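Local structure of SLT domain-containing protein (Bdellovibrio bacteriovorus HD100, 6TAB) at residues R167-I172 with Q195-G200. The protein is a lysozyme of altered substrate specificity that probably cleaves peptidoglycan and helps the predator leave its prey cell. Numbering follows the deposited sequence.
Sequences RGLLQI and QNLSCG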
ATOM      1  N   ARG A 167       5.671  11.210  -5.427  1.00 14.23           N
ATOM      2  CA  ARG A 167       4.876  11.264  -6.658  1.00 14.94           C
ATOM      3  C   ARG A 167       3.774  10.204  -6.721  1.00 14.39           C
ATOM      4  O   ARG A 167       3.930   9.040  -6.302  1.00 14.40           O
ATOM      5  CB  ARG A 167       5.786  11.105  -7.886  1.00 15.03           C
ATOM      6  CG  ARG A 167       6.845  12.191  -8.051  1.00 15.77           C
ATOM      7  CD  ARG A 167       7.752  11.970  -9.234  1.00 16.21           C
ATOM      8  NE  ARG A 167       8.753  12.998  -9.426  1.00 19.70           N
ATOM      9  CZ  ARG A 167       8.611  14.191  -9.967  1.00 20.96           C
ATOM     10  NH1 ARG A 167       7.437  14.532 -10.485  1.00 22.94           N
ATOM     11  NH2 ARG A 167       9.663  15.020 -10.014  1.00 23.03           N
ATOM     12  N   GLY A 168       2.660  10.610  -7.362  1.00 14.46           N
ATOM     13  CA  GLY A 168       1.630   9.645  -7.777  1.00 13.97           C
ATOM     14  C   GLY A 168       0.750   9.121  -6.640  1.00 13.06           C
ATOM     15  O   GLY A 168       0.717   9.660  -5.521  1.00 14.31           O
ATOM     16  N   LEU A 169       0.041   8.032  -6.953  1.00 13.67           N
ATOM     17  CA  LEU A 169      -1.066   7.539  -6.113  1.00 13.36           C
ATOM     18  C   LEU A 169      -0.614   7.266  -4.664  1.00 12.44           C
ATOM     19  O   LEU A 169      -1.357   7.571  -3.702  1.00 13.73           O
ATOM     20  CB  LEU A 169      -1.703   6.289  -6.732  1.00 13.41           C
ATOM     21  CG  LEU A 169      -2.485   6.486  -8.027  1.00 14.14           C
ATOM     22  CD1 LEU A 169      -3.036   5.142  -8.480  1.00 14.34           C
ATOM     23  CD2 LEU A 169      -3.588   7.536  -7.872  1.00 14.84           C
ATOM     24  N   LEU A 170       0.550   6.594  -4.498  1.00 12.40           N
ATOM     25  CA  LEU A 170       1.074   6.181  -3.167  1.00 12.37           C
ATOM     26  C   LEU A 170       2.246   7.071  -2.690  1.00 12.67           C
ATOM     27  O   LEU A 170       2.890   6.769  -1.683  1.00 13.50           O
ATOM     28  CB  LEU A 170       1.484   4.695  -3.234  1.00 11.78           C
ATOM     29  CG  LEU A 170       0.331   3.694  -3.338  1.00 13.03           C
ATOM     30  CD1 LEU A 170       0.843   2.315  -3.720  1.00 14.80           C
ATOM     31  CD2 LEU A 170      -0.473   3.647  -2.047  1.00 14.41           C
ATOM     32  N   GLN A 171       2.510   8.181  -3.393  1.00 12.87           N
ATOM     33  CA  GLN A 171       3.522   9.162  -2.955  1.00 13.16           C
ATOM     34  C   GLN A 171       4.888   8.448  -2.746  1.00 14.19           C
ATOM     35  O   GLN A 171       5.531   8.543  -1.692  1.00 15.92           O
ATOM     36  CB  GLN A 171       3.021   9.985  -1.763  1.00 14.10           C
ATOM     37  CG  GLN A 171       1.881  10.945  -2.181  1.00 14.75           C
ATOM     38  CD  GLN A 171       2.386  12.086  -3.043  1.00 14.56           C
ATOM     39  OE1 GLN A 171       2.971  13.052  -2.536  1.00 16.87           O
ATOM     40  NE2 GLN A 171       2.187  11.990  -4.353  1.00 15.33           N
ATOM     41  N   ILE A 172       5.330   7.781  -3.817  1.00 13.56           N
ATOM     42  CA  ILE A 172       6.624   7.084  -3.904  1.00 13.74           C
ATOM     43  C   ILE A 172       7.612   8.033  -4.576  1.00 14.61           C
ATOM     44  O   ILE A 172       7.228   8.874  -5.394  1.00 16.39           O
ATOM     45  CB  ILE A 172       6.468   5.742  -4.655  1.00 15.44           C
ATOM     46  CG1 ILE A 172       5.531   4.801  -3.854  1.00 16.83           C
ATOM     47  CG2 ILE A 172       7.822   5.083  -4.972  1.00 15.74           C
ATOM     48  CD1 ILE A 172       5.036   3.582  -4.620  1.00 17.51           C
ATOM     49  N   GLN A 195       2.102   1.546 -12.829  1.00 15.43           N
ATOM     50  CA  GLN A 195       3.499   1.367 -12.338  1.00 15.37           C
ATOM     51  C   GLN A 195       3.606   1.743 -10.857  1.00 14.24           C
ATOM     52  O   GLN A 195       4.328   1.086 -10.087  1.00 14.20           O
ATOM     53  CB  GLN A 195       4.486   2.196 -13.167  1.00 15.78           C
ATOM     54  CG  GLN A 195       4.635   1.748 -14.622  1.00 16.78           C
ATOM     55  CD  GLN A 195       5.742   2.492 -15.335  1.00 18.70           C
ATOM     56  OE1 GLN A 195       6.924   2.399 -14.966  1.00 20.15           O
ATOM     57  NE2 GLN A 195       5.385   3.273 -16.351  1.00 19.26           N
ATOM     58  N   ASN A 196       2.903   2.795 -10.446  1.00 14.23           N
ATOM     59  CA  ASN A 196       2.901   3.242  -9.047  1.00 12.80           C
ATOM     60  C   ASN A 196       2.339   2.141  -8.131  1.00 13.07           C
ATOM     61  O   ASN A 196       2.946   1.821  -7.066  1.00 13.60           O
ATOM     62  CB  ASN A 196       2.187   4.590  -8.943  1.00 13.72           C
ATOM     63  CG  ASN A 196       2.418   5.348  -7.656  1.00 13.77           C
ATOM     64  OD1 ASN A 196       1.800   5.024  -6.633  1.00 14.59           O
ATOM     65  ND2 ASN A 196       3.284   6.363  -7.704  1.00 14.12           N
ATOM     66  N   LEU A 197       1.177   1.580  -8.499  1.00 12.78           N
ATOM     67  CA  LEU A 197       0.542   0.526  -7.680  1.00 13.50           C
ATOM     68  C   LEU A 197       1.438  -0.733  -7.628  1.00 13.02           C
ATOM     69  O   LEU A 197       1.564  -1.376  -6.551  1.00 13.53           O
ATOM     70  CB  LEU A 197      -0.866   0.214  -8.190  1.00 13.35           C
ATOM     71  CG  LEU A 197      -1.887   1.327  -7.971  1.00 14.49           C
ATOM     72  CD1 LEU A 197      -3.157   1.038  -8.774  1.00 15.89           C
ATOM     73  CD2 LEU A 197      -2.211   1.546  -6.493  1.00 17.23           C
ATOM     74  N   SER A 198       2.055  -1.114  -8.751  1.00 12.88           N
ATOM     75  CA  SER A 198       2.982  -2.285  -8.759  1.00 13.25           C
ATOM     76  C   SER A 198       4.169  -2.051  -7.807  1.00 13.50           C
ATOM     77  O   SER A 198       4.588  -2.996  -7.075  1.00 13.81           O
ATOM     78  CB  SER A 198       3.476  -2.628 -10.147  1.00 14.90           C
ATOM     79  OG  SER A 198       2.451  -3.259 -10.915  1.00 17.94           O
ATOM     80  N   CYS A 199       4.720  -0.826  -7.786  1.00 13.44           N
ATOM     81  CA  CYS A 199       5.799  -0.499  -6.830  1.00 13.06           C
ATOM     82  C   CYS A 199       5.320  -0.619  -5.382  1.00 13.55           C
ATOM     83  O   CYS A 199       6.049  -1.189  -4.520  1.00 13.82           O
ATOM     84  CB  CYS A 199       6.375   0.894  -7.112  1.00 13.74           C
ATOM     85  SG  CYS A 199       7.942   1.220  -6.225  1.00 17.84           S
ATOM     86  N   GLY A 200       4.101  -0.150  -5.070  1.00 12.98           N
ATOM     87  CA  GLY A 200       3.569  -0.336  -3.724  1.00 12.98           C
ATOM     88  C   GLY A 200       3.519  -1.804  -3.297  1.00 13.09           C
ATOM     89  O   GLY A 200       3.830  -2.141  -2.138  1.00 13.40           O
TER
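The type I turn Gly168-Gln171, tied into a G1 beta bulge with Gln171 and Ile172 facing Arg167, meets segment 195-200 of helix 193-211 most closely at Leu169 and Asn196, whose CA atoms lie 6.5 Å apart. Asn196 carries the polar part of the contact. Its CG stands anti to the backbone N (chi1 -164°), which sends the amide into the turn. OD1 accepts from Leu170 N at 2.9 Å. ND2 donates to Arg167 O at 3.1 Å, a bent bond from above the carbonyl plane. Ile172 N reaches that oxygen from the opposite face, so two bonds grip it. A further bond from ND2 to Leu190 O helps fix the amide's rotation. Apolar contacts flank the amide. Leu169 CD1 lies 4.0 Å from Leu197 CG. Leu170 CD1 rests on the helix backbone, 3.8 Å from Gly200 CA. Ile172 CD1 packs 3.9 Å from Cys199 CB, beside the Cys182-Cys199 disulfide. Asn196 thus ties the buried loop to the helix by two hydrogen bonds, within the lysozyme-like SLT domain. The loop joins strand 163-167 to helix 174-178. Leu169 and Leu170 also touch helix 125-144, while Leu169 and Leu197 both reach helix 87-101.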